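Local coordinates for protein ATP-dependent RNA helicase HrpB (Escherichia coli, PDB 6EUD) that hydrolyses ATP to ADP and phosphate as a bacterial DExH-box NTPase of the DEAH/RHA group and probably binds single-stranded RNA and acts as an RNA helicase, at residues 646-651 / 748-753; 704-709 / 720-725. One frame throughout, in Å; residues are numbered along the deposited sequence.

Contact 1 of 2, residues 646-651 / 748-753; sequences WLPEYD and QGRVPL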
ATOM      1  N   TRP A 646      24.522 -10.320 -19.333  1.00 33.89           N
ATOM      2  CA  TRP A 646      24.740 -11.014 -20.599  1.00 34.26           C
ATOM      3  C   TRP A 646      24.292 -12.472 -20.550  1.00 33.40           C
ATOM      4  O   TRP A 646      23.966 -13.048 -21.586  1.00 34.62           O
ATOM      5  CB  TRP A 646      26.219 -10.951 -20.992  1.00 31.28           C
ATOM      6  CG  TRP A 646      26.767  -9.569 -21.024  1.00 30.69           C
ATOM      7  CD1 TRP A 646      26.071  -8.409 -21.236  1.00 29.07           C
ATOM      8  CD2 TRP A 646      28.137  -9.191 -20.817  1.00 30.79           C
ATOM      9  NE1 TRP A 646      26.931  -7.337 -21.179  1.00 32.48           N
ATOM     10  CE2 TRP A 646      28.196  -7.787 -20.925  1.00 31.63           C
ATOM     11  CE3 TRP A 646      29.305  -9.901 -20.551  1.00 31.51           C
ATOM     12  CZ2 TRP A 646      29.387  -7.086 -20.772  1.00 30.40           C
ATOM     13  CZ3 TRP A 646      30.497  -9.195 -20.405  1.00 32.51           C
ATOM     14  CH2 TRP A 646      30.522  -7.805 -20.511  1.00 30.76           C
ATOM     15  N   LEU A 647      24.301 -13.058 -19.349  1.00 32.11           N
ATOM     16  CA  LEU A 647      23.858 -14.434 -19.138  1.00 35.33           C
ATOM     17  C   LEU A 647      22.756 -14.487 -18.072  1.00 39.09           C
ATOM     18  O   LEU A 647      22.911 -15.155 -17.045  1.00 39.38           O
ATOM     19  CB  LEU A 647      25.038 -15.334 -18.741  1.00 32.12           C
ATOM     20  CG  LEU A 647      26.223 -15.385 -19.728  1.00 33.60           C
ATOM     21  CD1 LEU A 647      27.343 -16.302 -19.257  1.00 32.77           C
ATOM     22  CD2 LEU A 647      25.771 -15.809 -21.099  1.00 29.18           C
ATOM     23  N   PRO A 648      21.633 -13.785 -18.319  1.00 34.67           N
ATOM     24  CA  PRO A 648      20.607 -13.619 -17.278  1.00 35.52           C
ATOM     25  C   PRO A 648      19.779 -14.891 -17.067  1.00 38.32           C
ATOM     26  O   PRO A 648      18.983 -14.936 -16.144  1.00 38.98           O
ATOM     27  CB  PRO A 648      19.721 -12.512 -17.841  1.00 33.60           C
ATOM     28  CG  PRO A 648      19.755 -12.799 -19.359  1.00 31.32           C
ATOM     29  CD  PRO A 648      21.194 -13.228 -19.616  1.00 31.74           C
ATOM     30  N   GLU A 649      19.939 -15.909 -17.908  1.00 36.36           N
ATOM     31  CA  GLU A 649      19.194 -17.144 -17.661  1.00 37.12           C
ATOM     32  C   GLU A 649      19.744 -17.895 -16.442  1.00 38.34           C
ATOM     33  O   GLU A 649      19.131 -18.845 -15.981  1.00 38.01           O
ATOM     34  CB  GLU A 649      19.193 -18.063 -18.891  1.00 35.03           C
ATOM     35  CG  GLU A 649      20.551 -18.522 -19.331  1.00 36.14           C
ATOM     36  CD  GLU A 649      21.157 -17.621 -20.402  1.00 39.48           C
ATOM     37  OE1 GLU A 649      21.605 -18.159 -21.437  1.00 44.49           O
ATOM     38  OE2 GLU A 649      21.204 -16.390 -20.202  1.00 37.13           O
ATOM     39  N   TYR A 650      20.887 -17.467 -15.907  1.00 38.34           N
ATOM     40  CA  TYR A 650      21.431 -18.116 -14.710  1.00 39.04           C
ATOM     41  C   TYR A 650      21.250 -17.249 -13.469  1.00 44.30           C
ATOM     42  O   TYR A 650      21.005 -16.044 -13.575  1.00 45.55           O
ATOM     43  CB  TYR A 650      22.909 -18.443 -14.900  1.00 35.04           C
ATOM     44  CG  TYR A 650      23.162 -19.221 -16.154  1.00 41.03           C
ATOM     45  CD1 TYR A 650      22.803 -20.554 -16.247  1.00 41.79           C
ATOM     46  CD2 TYR A 650      23.745 -18.616 -17.262  1.00 37.45           C
ATOM     47  CE1 TYR A 650      23.037 -21.262 -17.389  1.00 42.15           C
ATOM     48  CE2 TYR A 650      23.977 -19.316 -18.400  1.00 32.53           C
ATOM     49  CZ  TYR A 650      23.626 -20.639 -18.469  1.00 38.16           C
ATOM     50  OH  TYR A 650      23.848 -21.346 -19.634  1.00 39.97           O
ATOM     51  N   ASP A 651      21.373 -17.863 -12.297  1.00 46.39           N
ATOM     52  CA  ASP A 651      21.145 -17.138 -11.056  1.00 53.36           C
ATOM     53  C   ASP A 651      22.429 -16.559 -10.486  1.00 49.33           C
ATOM     54  O   ASP A 651      23.004 -17.105  -9.549  1.00 56.32           O
ATOM     55  CB  ASP A 651      20.470 -18.040 -10.028  1.00 63.51           C
ATOM     56  CG  ASP A 651      19.044 -18.380 -10.406  1.00 76.77           C
ATOM     57  OD1 ASP A 651      18.307 -17.459 -10.825  1.00 80.91           O
ATOM     58  OD2 ASP A 651      18.667 -19.567 -10.299  1.00 83.23           O
ATOM     59  N   GLN A 748      28.917 -16.909 -24.126  1.00 30.70           N
ATOM     60  CA  GLN A 748      28.223 -17.784 -25.072  1.00 32.23           C
ATOM     61  C   GLN A 748      28.054 -17.135 -26.442  1.00 35.37           C
ATOM     62  O   GLN A 748      27.005 -17.280 -27.078  1.00 35.73           O
ATOM     63  CB  GLN A 748      26.853 -18.206 -24.501  1.00 32.63           C
ATOM     64  CG  GLN A 748      26.989 -18.967 -23.177  1.00 38.91           C
ATOM     65  CD  GLN A 748      25.669 -19.420 -22.578  1.00 43.24           C
ATOM     66  OE1 GLN A 748      24.620 -19.369 -23.224  1.00 52.35           O
ATOM     67  NE2 GLN A 748      25.714 -19.851 -21.321  1.00 42.25           N
ATOM     68  N   GLY A 749      29.077 -16.406 -26.893  1.00 36.34           N
ATOM     69  CA  GLY A 749      29.035 -15.785 -28.218  1.00 33.84           C
ATOM     70  C   GLY A 749      28.195 -14.518 -28.345  1.00 33.94           C
ATOM     71  O   GLY A 749      27.989 -14.002 -29.429  1.00 41.43           O
ATOM     72  N   ARG A 750      27.730 -13.993 -27.221  1.00 35.75           N
ATOM     73  CA  ARG A 750      26.799 -12.866 -27.223  1.00 37.05           C
ATOM     74  C   ARG A 750      27.450 -11.478 -27.246  1.00 35.56           C
ATOM     75  O   ARG A 750      26.817 -10.491 -27.632  1.00 35.22           O
ATOM     76  CB  ARG A 750      25.888 -12.971 -26.001  1.00 32.34           C
ATOM     77  CG  ARG A 750      24.916 -14.138 -26.055  1.00 33.27           C
ATOM     78  CD  ARG A 750      24.177 -14.325 -24.720  1.00 33.12           C
ATOM     79  NE  ARG A 750      23.351 -15.529 -24.767  1.00 34.82           N
ATOM     80  CZ  ARG A 750      22.644 -16.012 -23.749  1.00 37.03           C
ATOM     81  NH1 ARG A 750      22.625 -15.390 -22.570  1.00 34.85           N
ATOM     82  NH2 ARG A 750      21.942 -17.121 -23.917  1.00 34.49           N
ATOM     83  N   VAL A 751      28.698 -11.394 -26.808  1.00 31.54           N
ATOM     84  CA  VAL A 751      29.329 -10.107 -26.606  1.00 31.06           C
ATOM     85  C   VAL A 751      30.707 -10.055 -27.237  1.00 31.20           C
ATOM     86  O   VAL A 751      31.644 -10.685 -26.755  1.00 31.46           O
ATOM     87  CB  VAL A 751      29.456  -9.779 -25.100  1.00 35.04           C
ATOM     88  CG1 VAL A 751      30.162  -8.427 -24.899  1.00 29.35           C
ATOM     89  CG2 VAL A 751      28.082  -9.787 -24.430  1.00 31.22           C
ATOM     90  N   PRO A 752      30.848  -9.269 -28.304  1.00 34.02           N
ATOM     91  CA  PRO A 752      32.183  -9.156 -28.907  1.00 33.74           C
ATOM     92  C   PRO A 752      33.107  -8.328 -28.018  1.00 36.55           C
ATOM     93  O   PRO A 752      32.661  -7.369 -27.382  1.00 40.62           O
ATOM     94  CB  PRO A 752      31.908  -8.472 -30.252  1.00 34.11           C
ATOM     95  CG  PRO A 752      30.621  -7.677 -30.011  1.00 35.47           C
ATOM     96  CD  PRO A 752      29.842  -8.404 -28.947  1.00 34.46           C
ATOM     97  N   LEU A 753      34.373  -8.724 -27.944  1.00 34.04           N
ATOM     98  CA  LEU A 753      35.373  -7.945 -27.222  1.00 33.36           C
ATOM     99  C   LEU A 753      35.744  -6.684 -27.989  1.00 31.63           C
ATOM    100  O   LEU A 753      35.935  -6.709 -29.199  1.00 32.73           O
ATOM    101  CB  LEU A 753      36.625  -8.789 -26.956  1.00 30.23           C
ATOM    102  CG  LEU A 753      36.372  -9.947 -25.996  1.00 32.54           C
ATOM    103  CD1 LEU A 753      37.606 -10.765 -25.874  1.00 31.99           C
ATOM    104  CD2 LEU A 753      35.961  -9.423 -24.626  1.00 29.42           C
TER

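Contact 2 of 2, residues 704-709 / 720-725; sequences SELPAH and IRYHED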
ATOM      1  N   SER A 704      34.665 -19.729 -17.770  1.00 35.49           N
ATOM      2  CA  SER A 704      34.631 -20.052 -19.188  1.00 40.51           C
ATOM      3  C   SER A 704      33.926 -18.985 -20.048  1.00 40.65           C
ATOM      4  O   SER A 704      34.390 -18.661 -21.148  1.00 40.51           O
ATOM      5  CB  SER A 704      33.945 -21.405 -19.394  1.00 41.52           C
ATOM      6  OG  SER A 704      33.757 -21.615 -20.776  1.00 47.20           O
ATOM      7  N   GLU A 705      32.808 -18.454 -19.553  1.00 36.02           N
ATOM      8  CA  GLU A 705      31.996 -17.543 -20.345  1.00 36.26           C
ATOM      9  C   GLU A 705      32.415 -16.090 -20.186  1.00 33.94           C
ATOM     10  O   GLU A 705      32.238 -15.295 -21.107  1.00 30.13           O
ATOM     11  CB  GLU A 705      30.519 -17.696 -19.991  1.00 39.97           C
ATOM     12  CG  GLU A 705      29.946 -19.051 -20.352  1.00 49.19           C
ATOM     13  CD  GLU A 705      30.293 -19.470 -21.778  1.00 60.51           C
ATOM     14  OE1 GLU A 705      30.273 -18.609 -22.687  1.00 60.02           O
ATOM     15  OE2 GLU A 705      30.584 -20.669 -21.994  1.00 72.55           O
ATOM     16  N   LEU A 706      32.956 -15.749 -19.017  1.00 30.65           N
ATOM     17  CA  LEU A 706      33.526 -14.422 -18.795  1.00 30.31           C
ATOM     18  C   LEU A 706      34.930 -14.574 -18.235  1.00 33.10           C
ATOM     19  O   LEU A 706      35.184 -14.218 -17.088  1.00 30.07           O
ATOM     20  CB  LEU A 706      32.670 -13.586 -17.842  1.00 28.15           C
ATOM     21  CG  LEU A 706      31.344 -13.011 -18.361  1.00 30.68           C
ATOM     22  CD1 LEU A 706      30.233 -14.079 -18.428  1.00 31.25           C
ATOM     23  CD2 LEU A 706      30.900 -11.847 -17.470  1.00 30.83           C
ATOM     24  N   PRO A 707      35.841 -15.098 -19.060  1.00 34.87           N
ATOM     25  CA  PRO A 707      37.194 -15.460 -18.628  1.00 32.53           C
ATOM     26  C   PRO A 707      38.033 -14.240 -18.270  1.00 33.68           C
ATOM     27  O   PRO A 707      37.826 -13.167 -18.862  1.00 33.52           O
ATOM     28  CB  PRO A 707      37.772 -16.165 -19.862  1.00 27.17           C
ATOM     29  CG  PRO A 707      37.081 -15.469 -21.024  1.00 27.24           C
ATOM     30  CD  PRO A 707      35.671 -15.212 -20.530  1.00 26.78           C
ATOM     31  N   ALA A 708      38.971 -14.401 -17.336  1.00 32.11           N
ATOM     32  CA  ALA A 708      39.835 -13.296 -16.938  1.00 31.64           C
ATOM     33  C   ALA A 708      40.816 -12.971 -18.039  1.00 34.93           C
ATOM     34  O   ALA A 708      41.201 -11.813 -18.198  1.00 38.65           O
ATOM     35  CB  ALA A 708      40.587 -13.616 -15.634  1.00 30.17           C
ATOM     36  N   HIS A 709      41.224 -14.000 -18.788  1.00 38.72           N
ATOM     37  CA  HIS A 709      42.137 -13.852 -19.916  1.00 27.88           C
ATOM     38  C   HIS A 709      41.560 -14.480 -21.166  1.00 35.73           C
ATOM     39  O   HIS A 709      40.843 -15.481 -21.086  1.00 37.70           O
ATOM     40  CB  HIS A 709      43.490 -14.499 -19.622  1.00 28.60           C
ATOM     41  CG  HIS A 709      44.269 -13.815 -18.548  1.00 36.82           C
ATOM     42  ND1 HIS A 709      44.061 -14.059 -17.206  1.00 34.76           N
ATOM     43  CD2 HIS A 709      45.249 -12.881 -18.616  1.00 36.31           C
ATOM     44  CE1 HIS A 709      44.883 -13.308 -16.497  1.00 35.70           C
ATOM     45  NE2 HIS A 709      45.612 -12.585 -17.326  1.00 35.32           N
ATOM     46  N   ILE A 720      41.299  -9.659 -20.207  1.00 27.36           N
ATOM     47  CA  ILE A 720      40.102  -8.935 -20.577  1.00 31.81           C
ATOM     48  C   ILE A 720      39.766  -7.919 -19.476  1.00 31.34           C
ATOM     49  O   ILE A 720      39.830  -8.240 -18.294  1.00 30.59           O
ATOM     50  CB  ILE A 720      38.937  -9.898 -20.795  1.00 31.16           C
ATOM     51  CG1 ILE A 720      39.240 -10.838 -21.974  1.00 33.11           C
ATOM     52  CG2 ILE A 720      37.640  -9.137 -20.986  1.00 30.95           C
ATOM     53  CD1 ILE A 720      38.094 -11.805 -22.299  1.00 27.21           C
ATOM     54  N   ARG A 721      39.431  -6.697 -19.866  1.00 32.10           N
ATOM     55  CA  ARG A 721      39.146  -5.635 -18.916  1.00 31.11           C
ATOM     56  C   ARG A 721      37.637  -5.441 -18.827  1.00 34.38           C
ATOM     57  O   ARG A 721      36.998  -4.903 -19.740  1.00 37.18           O
ATOM     58  CB  ARG A 721      39.855  -4.331 -19.338  1.00 36.18           C
ATOM     59  CG  ARG A 721      39.901  -3.219 -18.271  1.00 41.58           C
ATOM     60  CD  ARG A 721      39.814  -1.808 -18.910  1.00 55.26           C
ATOM     61  NE  ARG A 721      40.715  -1.706 -20.051  1.00 56.94           N
ATOM     62  CZ  ARG A 721      40.488  -0.986 -21.144  1.00 56.28           C
ATOM     63  NH1 ARG A 721      39.373  -0.277 -21.282  1.00 49.97           N
ATOM     64  NH2 ARG A 721      41.386  -0.993 -22.114  1.00 59.13           N
ATOM     65  N   TYR A 722      37.046  -5.913 -17.740  1.00 32.06           N
ATOM     66  CA  TYR A 722      35.608  -5.763 -17.596  1.00 25.37           C
ATOM     67  C   TYR A 722      35.279  -4.431 -16.954  1.00 26.91           C
ATOM     68  O   TYR A 722      36.119  -3.798 -16.306  1.00 30.40           O
ATOM     69  CB  TYR A 722      35.017  -6.908 -16.776  1.00 29.31           C
ATOM     70  CG  TYR A 722      35.125  -8.247 -17.462  1.00 29.40           C
ATOM     71  CD1 TYR A 722      34.111  -8.713 -18.285  1.00 29.81           C
ATOM     72  CD2 TYR A 722      36.267  -9.032 -17.313  1.00 32.75           C
ATOM     73  CE1 TYR A 722      34.224  -9.939 -18.920  1.00 29.00           C
ATOM     74  CE2 TYR A 722      36.380 -10.249 -17.927  1.00 29.57           C
ATOM     75  CZ  TYR A 722      35.358 -10.695 -18.729  1.00 28.19           C
ATOM     76  OH  TYR A 722      35.479 -11.899 -19.348  1.00 31.68           O
ATOM     77  N   HIS A 723      34.040  -4.019 -17.153  1.00 26.93           N
ATOM     78  CA  HIS A 723      33.565  -2.742 -16.691  1.00 29.79           C
ATOM     79  C   HIS A 723      32.068  -2.866 -16.416  1.00 34.76           C
ATOM     80  O   HIS A 723      31.379  -3.671 -17.059  1.00 34.14           O
ATOM     81  CB  HIS A 723      33.859  -1.665 -17.729  1.00 31.98           C
ATOM     82  CG  HIS A 723      33.613  -0.277 -17.242  1.00 38.10           C
ATOM     83  ND1 HIS A 723      32.358   0.294 -17.232  1.00 40.87           N
ATOM     84  CD2 HIS A 723      34.457   0.660 -16.746  1.00 38.23           C
ATOM     85  CE1 HIS A 723      32.441   1.523 -16.751  1.00 42.74           C
ATOM     86  NE2 HIS A 723      33.701   1.770 -16.452  1.00 40.50           N
ATOM     87  N   GLU A 724      31.561  -2.080 -15.467  1.00 39.38           N
ATOM     88  CA  GLU A 724      30.150  -2.183 -15.087  1.00 42.31           C
ATOM     89  C   GLU A 724      29.250  -1.813 -16.254  1.00 37.58           C
ATOM     90  O   GLU A 724      28.196  -2.424 -16.421  1.00 38.76           O
ATOM     91  CB  GLU A 724      29.826  -1.317 -13.848  1.00 49.25           C
ATOM     92  CG  GLU A 724      30.001   0.181 -14.008  1.00 62.22           C
ATOM     93  CD  GLU A 724      31.361   0.696 -13.523  1.00 75.56           C
ATOM     94  OE1 GLU A 724      32.264  -0.122 -13.222  1.00 81.91           O
ATOM     95  OE2 GLU A 724      31.523   1.937 -13.443  1.00 78.09           O
ATOM     96  N   ASP A 725      29.692  -0.847 -17.069  1.00 32.31           N
ATOM     97  CA  ASP A 725      28.899  -0.303 -18.169  1.00 38.06           C
ATOM     98  C   ASP A 725      29.537  -0.507 -19.563  1.00 41.81           C
ATOM     99  O   ASP A 725      28.845  -0.867 -20.519  1.00 46.49           O
ATOM    100  CB  ASP A 725      28.646   1.201 -17.942  1.00 45.34           C
ATOM    101  CG  ASP A 725      27.720   1.478 -16.756  1.00 51.89           C
ATOM    102  OD1 ASP A 725      26.752   0.710 -16.542  1.00 50.44           O
ATOM    103  OD2 ASP A 725      27.977   2.459 -16.025  1.00 55.78           O
TER

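Contact 1 of 2, residues 646-651 / 748-753
Val751 lays its CG2 methyl over one face of the Trp646 indole, 3.8 Å from the centroid of the five-membered ring and 17° off its normal, a CH-pi contact. This is the tightly packed end, where Pro728 and Ile746 also touch the Trp646 side chain. Toward solvent the contact turns polar. Arg750, extended from CG to NE, reaches back past Leu647 and meets Glu649 end-on: NH2 bonds OE1 at 2.7 Å and NH1 bonds OE2 at 2.9 Å, with carboxylate and guanidinium nearly coplanar. NH1 also gives a bond to Trp646 O at 2.9 Å, on a lone pair in the carbonyl plane, so the arginine also holds the last turn of helix 631-646. Gln748 OE1 sits over one face of the guanidinium, offset toward the rim, while NE2 of Gln748 donates to Tyr650 OH at 2.9 Å. A phenylalanine in place of Tyr650 would probably leave that amide without its acceptor and free to turn. Glu649 and Tyr650 come within reach because Leu647 to Tyr650 form a type I turn just beyond the helix. In 748-753, Arg750 and Val751 both face Ile746 of strand 745-746, a classic beta bulge.

Contact 2 of 2, residues 704-709 / 720-725
Tyr722 points its ring end-first at the chain running from Leu706 to Pro707, and its OH donates to Pro707 O at 2.7 Å. The carbonyl oxygen lies at the ring edge, near the ring plane, yet the hydroxyl stands above the carbonyl plane, 35° out of it, and does not use a lone pair. The phenol crosses the proline ring at about a right angle, with Pro707 CD 3.5 Å from Tyr722 OH. Leu706 comes in obliquely beside it: its CB packs 4.0 Å from Tyr722 CZ, and its CD2 lies alongside CE1. Ile720, two residues earlier, sets its CG2 over one face of the same ring, offset toward the rim. With CG1 anti to the carbonyl carbon (chi1 -63°) and the chain extended beyond it, the isoleucine carries CD1 to Pro707, 4.0 Å from its CG, the two side chains meeting at a slant. Next to this, the backbones join directly, Ile720 N giving a bond of 2.9 Å to Ala708 O where strands 709-711 and 717-721 run antiparallel. Arg639 of helix 631-646 also touches the Tyr722 side chain and hydrogen-bonds Leu706 O, while Gln635 takes the bond from Tyr722 N. The Tyr722 ring is buried among Leu706, Pro707 and Ile720, while its hydroxyl ends among backbone carbonyls. The bond to Pro707 O gives the buried hydroxyl hydrogen an acceptor and the Pro707 carbonyl a donor, and ties the exit from helix 696-705 to the 720-725 segment by a side chain as well as by the backbone.

Overall arrangement
The two contacts sit side by side, their centres about 11 Å apart, and contact 2 is nested along the chain within the loop that contact 1 closes. Both reach the same mixed sheet and adjoin helix 631-646. Contact 1 is a surface joint whose polar bonds, a salt bridge and an amide to a phenol among them, lie beside a Trp646-Val751 apolar patch; contact 2 is partly buried, built from apolar side chains, one phenol and backbone carbonyls. They meet directly: Leu647 CD1 packs 3.7 Å from Leu706 CD1, Leu753 packs against Ile720, and Glu705 OE1 probably accepts a hydrogen bond from Gln748 N at 2.6 Å. Helix 696-705 thus reaches both, and Ile746 of strand 745-746 touches side chains of each.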